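PDB 4OM9: serine protease pet from Escherichia coli, which probably cleaves host proteins such as alpha-fodrin, acting as a secreted serine protease and enterotoxin of the autotransporter type. Local coordinates for residues Leu202-Val214 and Lys221-Gly233. Sequence-based numbering, arbitrary orientation.
Sequences LTTNGDSGSGVYV and KWVLLGTTHGIIG
T228 turns its side chain to the 202-214 segment, and its backbone N and OG1 both donate to S210 O. T228 N donates to S210 O at 2.8 Å. T228 OG1 reaches S210 O at 3.0 Å, from above the carbonyl plane. T228 O in turn takes G209 N at 2.7 Å, on a lone pair. T228 CG2 meets T203 CG2 tip to tip, while the I231 and T203 side chains run past one another in opposite senses, I231 CG2 against T203 CB at 3.6 Å. S210 OG bends back to D207 O, bracing the type II turn D207-S210.

Beyond the turn the strands pair antiparallel. A classic beta bulge sets L225 and G226 against V212. L225 N gives V212 O a 2.7 Å bond; the one from G226 N is weak. V212 and L225 point the same way, with V212 CG1 against L225 CD2 at 3.6 Å. V212 CG1 stands anti to its backbone N (chi1 173°), which leaves CG2 to meet T228 OG1. On the other sheet face, L224 CD1 sits over the Y213 ring, offset toward its rim.

H229 ND1 is hydrogen-bonded to D101 OD2. S208, in a GDSGSG sequence, touches H72, consistent with a chymotrypsin-like protease, its probable nucleophile loop leading into a bulged beta hairpin.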
loop_
_atom_site.group_PDB
_atom_site.type_symbol
_atom_site.label_atom_id
_atom_site.label_comp_id
_atom_site.label_asym_id
_atom_site.label_seq_id
_atom_site.Cartn_x
_atom_site.Cartn_y
_atom_site.Cartn_z
ATOM N N LEU A 202 -13.390 -19.928 25.939
ATOM C CA LEU A 202 -14.170 -21.090 26.315
ATOM C C LEU A 202 -15.508 -21.114 25.572
ATOM O O LEU A 202 -16.069 -20.067 25.233
ATOM C CB LEU A 202 -14.403 -21.125 27.826
ATOM C CG LEU A 202 -13.145 -21.035 28.697
ATOM C CD1 LEU A 202 -13.543 -20.898 30.149
ATOM C CD2 LEU A 202 -12.217 -22.229 28.493
ATOM N N THR A 203 -16.016 -22.320 25.344
ATOM C CA THR A 203 -17.264 -22.490 24.625
ATOM C C THR A 203 -18.472 -22.117 25.476
ATOM O O THR A 203 -18.559 -22.467 26.652
ATOM C CB THR A 203 -17.397 -23.932 24.142
ATOM O OG1 THR A 203 -16.169 -24.329 23.515
ATOM C CG2 THR A 203 -18.554 -24.084 23.157
ATOM N N THR A 204 -19.399 -21.398 24.863
ATOM C CA THR A 204 -20.647 -20.983 25.490
ATOM C C THR A 204 -21.796 -21.633 24.725
ATOM O O THR A 204 -21.576 -22.167 23.637
ATOM C CB THR A 204 -20.800 -19.453 25.472
ATOM O OG1 THR A 204 -20.851 -18.992 24.101
ATOM C CG2 THR A 204 -19.616 -18.808 26.184
ATOM N N ASN A 205 -23.008 -21.586 25.273
ATOM C CA ASN A 205 -24.160 -22.227 24.628
ATOM C C ASN A 205 -24.426 -21.696 23.205
ATOM O O ASN A 205 -24.634 -22.477 22.272
ATOM C CB ASN A 205 -25.414 -22.062 25.490
ATOM C CG ASN A 205 -25.310 -22.800 26.815
ATOM O OD1 ASN A 205 -24.643 -23.829 26.914
ATOM N ND2 ASN A 205 -25.967 -22.273 27.842
ATOM N N GLY A 206 -24.382 -20.377 23.034
ATOM C CA GLY A 206 -24.586 -19.773 21.732
ATOM C C GLY A 206 -23.554 -20.177 20.689
ATOM O O GLY A 206 -23.726 -19.883 19.505
ATOM N N ASP A 207 -22.479 -20.837 21.123
ATOM C CA ASP A 207 -21.462 -21.357 20.211
ATOM C C ASP A 207 -21.854 -22.715 19.625
ATOM O O ASP A 207 -21.200 -23.211 18.703
ATOM C CB ASP A 207 -20.112 -21.495 20.921
ATOM C CG ASP A 207 -19.442 -20.163 21.179
ATOM O OD1 ASP A 207 -19.489 -19.272 20.277
ATOM O OD2 ASP A 207 -18.871 -20.013 22.292
ATOM N N SER A 208 -22.881 -23.338 20.199
ATOM C CA SER A 208 -23.303 -24.653 19.747
ATOM C C SER A 208 -23.644 -24.580 18.258
ATOM O O SER A 208 -24.318 -23.651 17.816
ATOM C CB SER A 208 -24.493 -25.144 20.576
ATOM O OG SER A 208 -25.119 -26.276 19.987
ATOM N N GLY A 209 -23.127 -25.524 17.482
ATOM C CA GLY A 209 -23.331 -25.511 16.046
ATOM C C GLY A 209 -22.175 -24.923 15.232
ATOM O O GLY A 209 -22.094 -25.183 14.019
ATOM N N SER A 210 -21.285 -24.145 15.873
ATOM C CA SER A 210 -20.238 -23.418 15.141
ATOM C C SER A 210 -19.220 -24.406 14.586
ATOM O O SER A 210 -19.050 -25.491 15.137
ATOM C CB SER A 210 -19.558 -22.360 16.031
ATOM O OG SER A 210 -19.019 -22.894 17.239
ATOM N N GLY A 211 -18.569 -24.053 13.487
ATOM C CA GLY A 211 -17.656 -24.957 12.813
ATOM C C GLY A 211 -16.272 -25.050 13.462
ATOM O O GLY A 211 -15.745 -24.083 14.002
ATOM N N VAL A 212 -15.713 -26.256 13.423
ATOM C CA VAL A 212 -14.448 -26.578 14.043
ATOM C C VAL A 212 -13.489 -26.964 12.923
ATOM O O VAL A 212 -13.831 -27.777 12.057
ATOM C CB VAL A 212 -14.611 -27.734 15.068
ATOM C CG1 VAL A 212 -13.261 -28.198 15.595
ATOM C CG2 VAL A 212 -15.548 -27.318 16.212
ATOM N N TYR A 213 -12.298 -26.374 12.916
ATOM C CA TYR A 213 -11.393 -26.534 11.782
ATOM C C TYR A 213 -10.114 -27.251 12.151
ATOM O O TYR A 213 -9.613 -27.157 13.271
ATOM C CB TYR A 213 -11.034 -25.174 11.160
ATOM C CG TYR A 213 -12.197 -24.445 10.534
ATOM C CD1 TYR A 213 -13.056 -23.680 11.319
ATOM C CD2 TYR A 213 -12.430 -24.499 9.158
ATOM C CE1 TYR A 213 -14.125 -23.003 10.755
ATOM C CE2 TYR A 213 -13.497 -23.818 8.582
ATOM C CZ TYR A 213 -14.341 -23.080 9.394
ATOM O OH TYR A 213 -15.416 -22.398 8.879
ATOM N N VAL A 214 -9.547 -27.927 11.174
ATOM C CA VAL A 214 -8.394 -28.740 11.435
ATOM C C VAL A 214 -7.594 -28.769 10.132
ATOM O O VAL A 214 -8.161 -28.579 9.067
ATOM C CB VAL A 214 -8.871 -30.112 11.968
ATOM C CG1 VAL A 214 -8.387 -31.257 11.138
ATOM C CG2 VAL A 214 -8.539 -30.255 13.439
ATOM N N LYS A 221 -4.203 -27.405 3.691
ATOM C CA LYS A 221 -5.481 -26.715 3.679
ATOM C C LYS A 221 -6.269 -26.942 4.960
ATOM O O LYS A 221 -6.228 -28.016 5.545
ATOM C CB LYS A 221 -6.313 -27.172 2.485
ATOM C CG LYS A 221 -6.556 -28.676 2.449
ATOM C CD LYS A 221 -7.647 -29.033 1.455
ATOM C CE LYS A 221 -7.984 -30.523 1.509
ATOM N NZ LYS A 221 -9.095 -30.857 0.571
ATOM N N TRP A 222 -7.007 -25.924 5.377
ATOM C CA TRP A 222 -7.930 -26.066 6.494
ATOM C C TRP A 222 -9.211 -26.797 6.086
ATOM O O TRP A 222 -9.806 -26.545 5.028
ATOM C CB TRP A 222 -8.268 -24.699 7.083
ATOM C CG TRP A 222 -7.115 -24.120 7.823
ATOM C CD1 TRP A 222 -6.196 -23.250 7.342
ATOM C CD2 TRP A 222 -6.740 -24.404 9.168
ATOM N NE1 TRP A 222 -5.272 -22.949 8.311
ATOM C CE2 TRP A 222 -5.582 -23.650 9.447
ATOM C CE3 TRP A 222 -7.277 -25.220 10.174
ATOM C CZ2 TRP A 222 -4.941 -23.684 10.685
ATOM C CZ3 TRP A 222 -6.647 -25.257 11.400
ATOM C CH2 TRP A 222 -5.485 -24.488 11.648
ATOM N N VAL A 223 -9.635 -27.689 6.960
ATOM C CA VAL A 223 -10.678 -28.623 6.655
ATOM C C VAL A 223 -11.705 -28.487 7.746
ATOM O O VAL A 223 -11.345 -28.273 8.892
ATOM C CB VAL A 223 -10.083 -30.054 6.564
ATOM C CG1 VAL A 223 -11.044 -31.131 7.045
ATOM C CG2 VAL A 223 -9.556 -30.310 5.162
ATOM N N LEU A 224 -12.984 -28.579 7.399
ATOM C CA LEU A 224 -14.020 -28.559 8.413
ATOM C C LEU A 224 -14.066 -29.891 9.166
ATOM O O LEU A 224 -14.527 -30.883 8.604
ATOM C CB LEU A 224 -15.370 -28.292 7.778
ATOM C CG LEU A 224 -16.554 -28.072 8.711
ATOM C CD1 LEU A 224 -16.413 -26.744 9.450
ATOM C CD2 LEU A 224 -17.839 -28.115 7.880
ATOM N N LEU A 225 -13.611 -29.914 10.421
ATOM C CA LEU A 225 -13.619 -31.148 11.233
ATOM C C LEU A 225 -15.033 -31.600 11.552
ATOM O O LEU A 225 -15.375 -32.792 11.469
ATOM C CB LEU A 225 -12.860 -30.958 12.551
ATOM C CG LEU A 225 -12.920 -32.166 13.518
ATOM C CD1 LEU A 225 -11.824 -33.163 13.184
ATOM C CD2 LEU A 225 -12.800 -31.763 15.003
ATOM N N GLY A 226 -15.855 -30.629 11.933
ATOM C CA GLY A 226 -17.234 -30.899 12.290
ATOM C C GLY A 226 -17.859 -29.649 12.876
ATOM O O GLY A 226 -17.409 -28.544 12.589
ATOM N N THR A 227 -18.873 -29.838 13.719
ATOM C CA THR A 227 -19.656 -28.737 14.261
ATOM C C THR A 227 -19.829 -28.917 15.757
ATOM O O THR A 227 -19.950 -30.050 16.264
ATOM C CB THR A 227 -21.050 -28.628 13.579
ATOM O OG1 THR A 227 -21.712 -29.896 13.629
ATOM C CG2 THR A 227 -20.881 -28.256 12.149
ATOM N N THR A 228 -19.858 -27.803 16.470
ATOM C CA THR A 228 -19.784 -27.857 17.922
ATOM C C THR A 228 -21.057 -28.380 18.584
ATOM O O THR A 228 -22.130 -27.799 18.433
ATOM C CB THR A 228 -19.458 -26.485 18.475
ATOM O OG1 THR A 228 -18.214 -26.067 17.919
ATOM C CG2 THR A 228 -19.360 -26.514 19.987
ATOM N N HIS A 229 -20.908 -29.457 19.350
ATOM C CA HIS A 229 -22.051 -30.150 19.969
ATOM C C HIS A 229 -22.358 -29.750 21.409
ATOM O O HIS A 229 -23.518 -29.552 21.762
ATOM C CB HIS A 229 -21.843 -31.656 19.942
ATOM C CG HIS A 229 -22.865 -32.407 20.735
ATOM N ND1 HIS A 229 -24.117 -32.710 20.240
ATOM C CD2 HIS A 229 -22.832 -32.906 21.992
ATOM C CE1 HIS A 229 -24.806 -33.362 21.153
ATOM N NE2 HIS A 229 -24.049 -33.496 22.231
ATOM N N GLY A 230 -21.335 -29.676 22.255
ATOM C CA GLY A 230 -21.550 -29.306 23.649
ATOM C C GLY A 230 -20.300 -29.280 24.502
ATOM O O GLY A 230 -19.206 -29.516 24.001
ATOM N N ILE A 231 -20.466 -28.995 25.793
ATOM C CA ILE A 231 -19.340 -28.927 26.717
ATOM C C ILE A 231 -19.517 -29.767 27.991
ATOM O O ILE A 231 -20.632 -30.120 28.371
ATOM C CB ILE A 231 -19.048 -27.467 27.160
ATOM C CG1 ILE A 231 -19.979 -27.036 28.299
ATOM C CG2 ILE A 231 -19.135 -26.503 25.976
ATOM C CD1 ILE A 231 -21.433 -26.955 27.909
ATOM N N ILE A 232 -18.396 -30.077 28.638
ATOM C CA ILE A 232 -18.386 -30.622 29.999
ATOM C C ILE A 232 -17.245 -29.938 30.760
ATOM O O ILE A 232 -16.177 -29.708 30.200
ATOM C CB ILE A 232 -18.218 -32.154 30.012
ATOM C CG1 ILE A 232 -19.436 -32.836 29.385
ATOM C CG2 ILE A 232 -18.053 -32.677 31.431
ATOM C CD1 ILE A 232 -20.720 -32.628 30.169
ATOM N N GLY A 233 -17.475 -29.584 32.018
ATOM C CA GLY A 233 -16.486 -28.828 32.768
ATOM C C GLY A 233 -16.795 -27.333 32.791
ATOM O O GLY A 233 -17.875 -26.917 32.357
#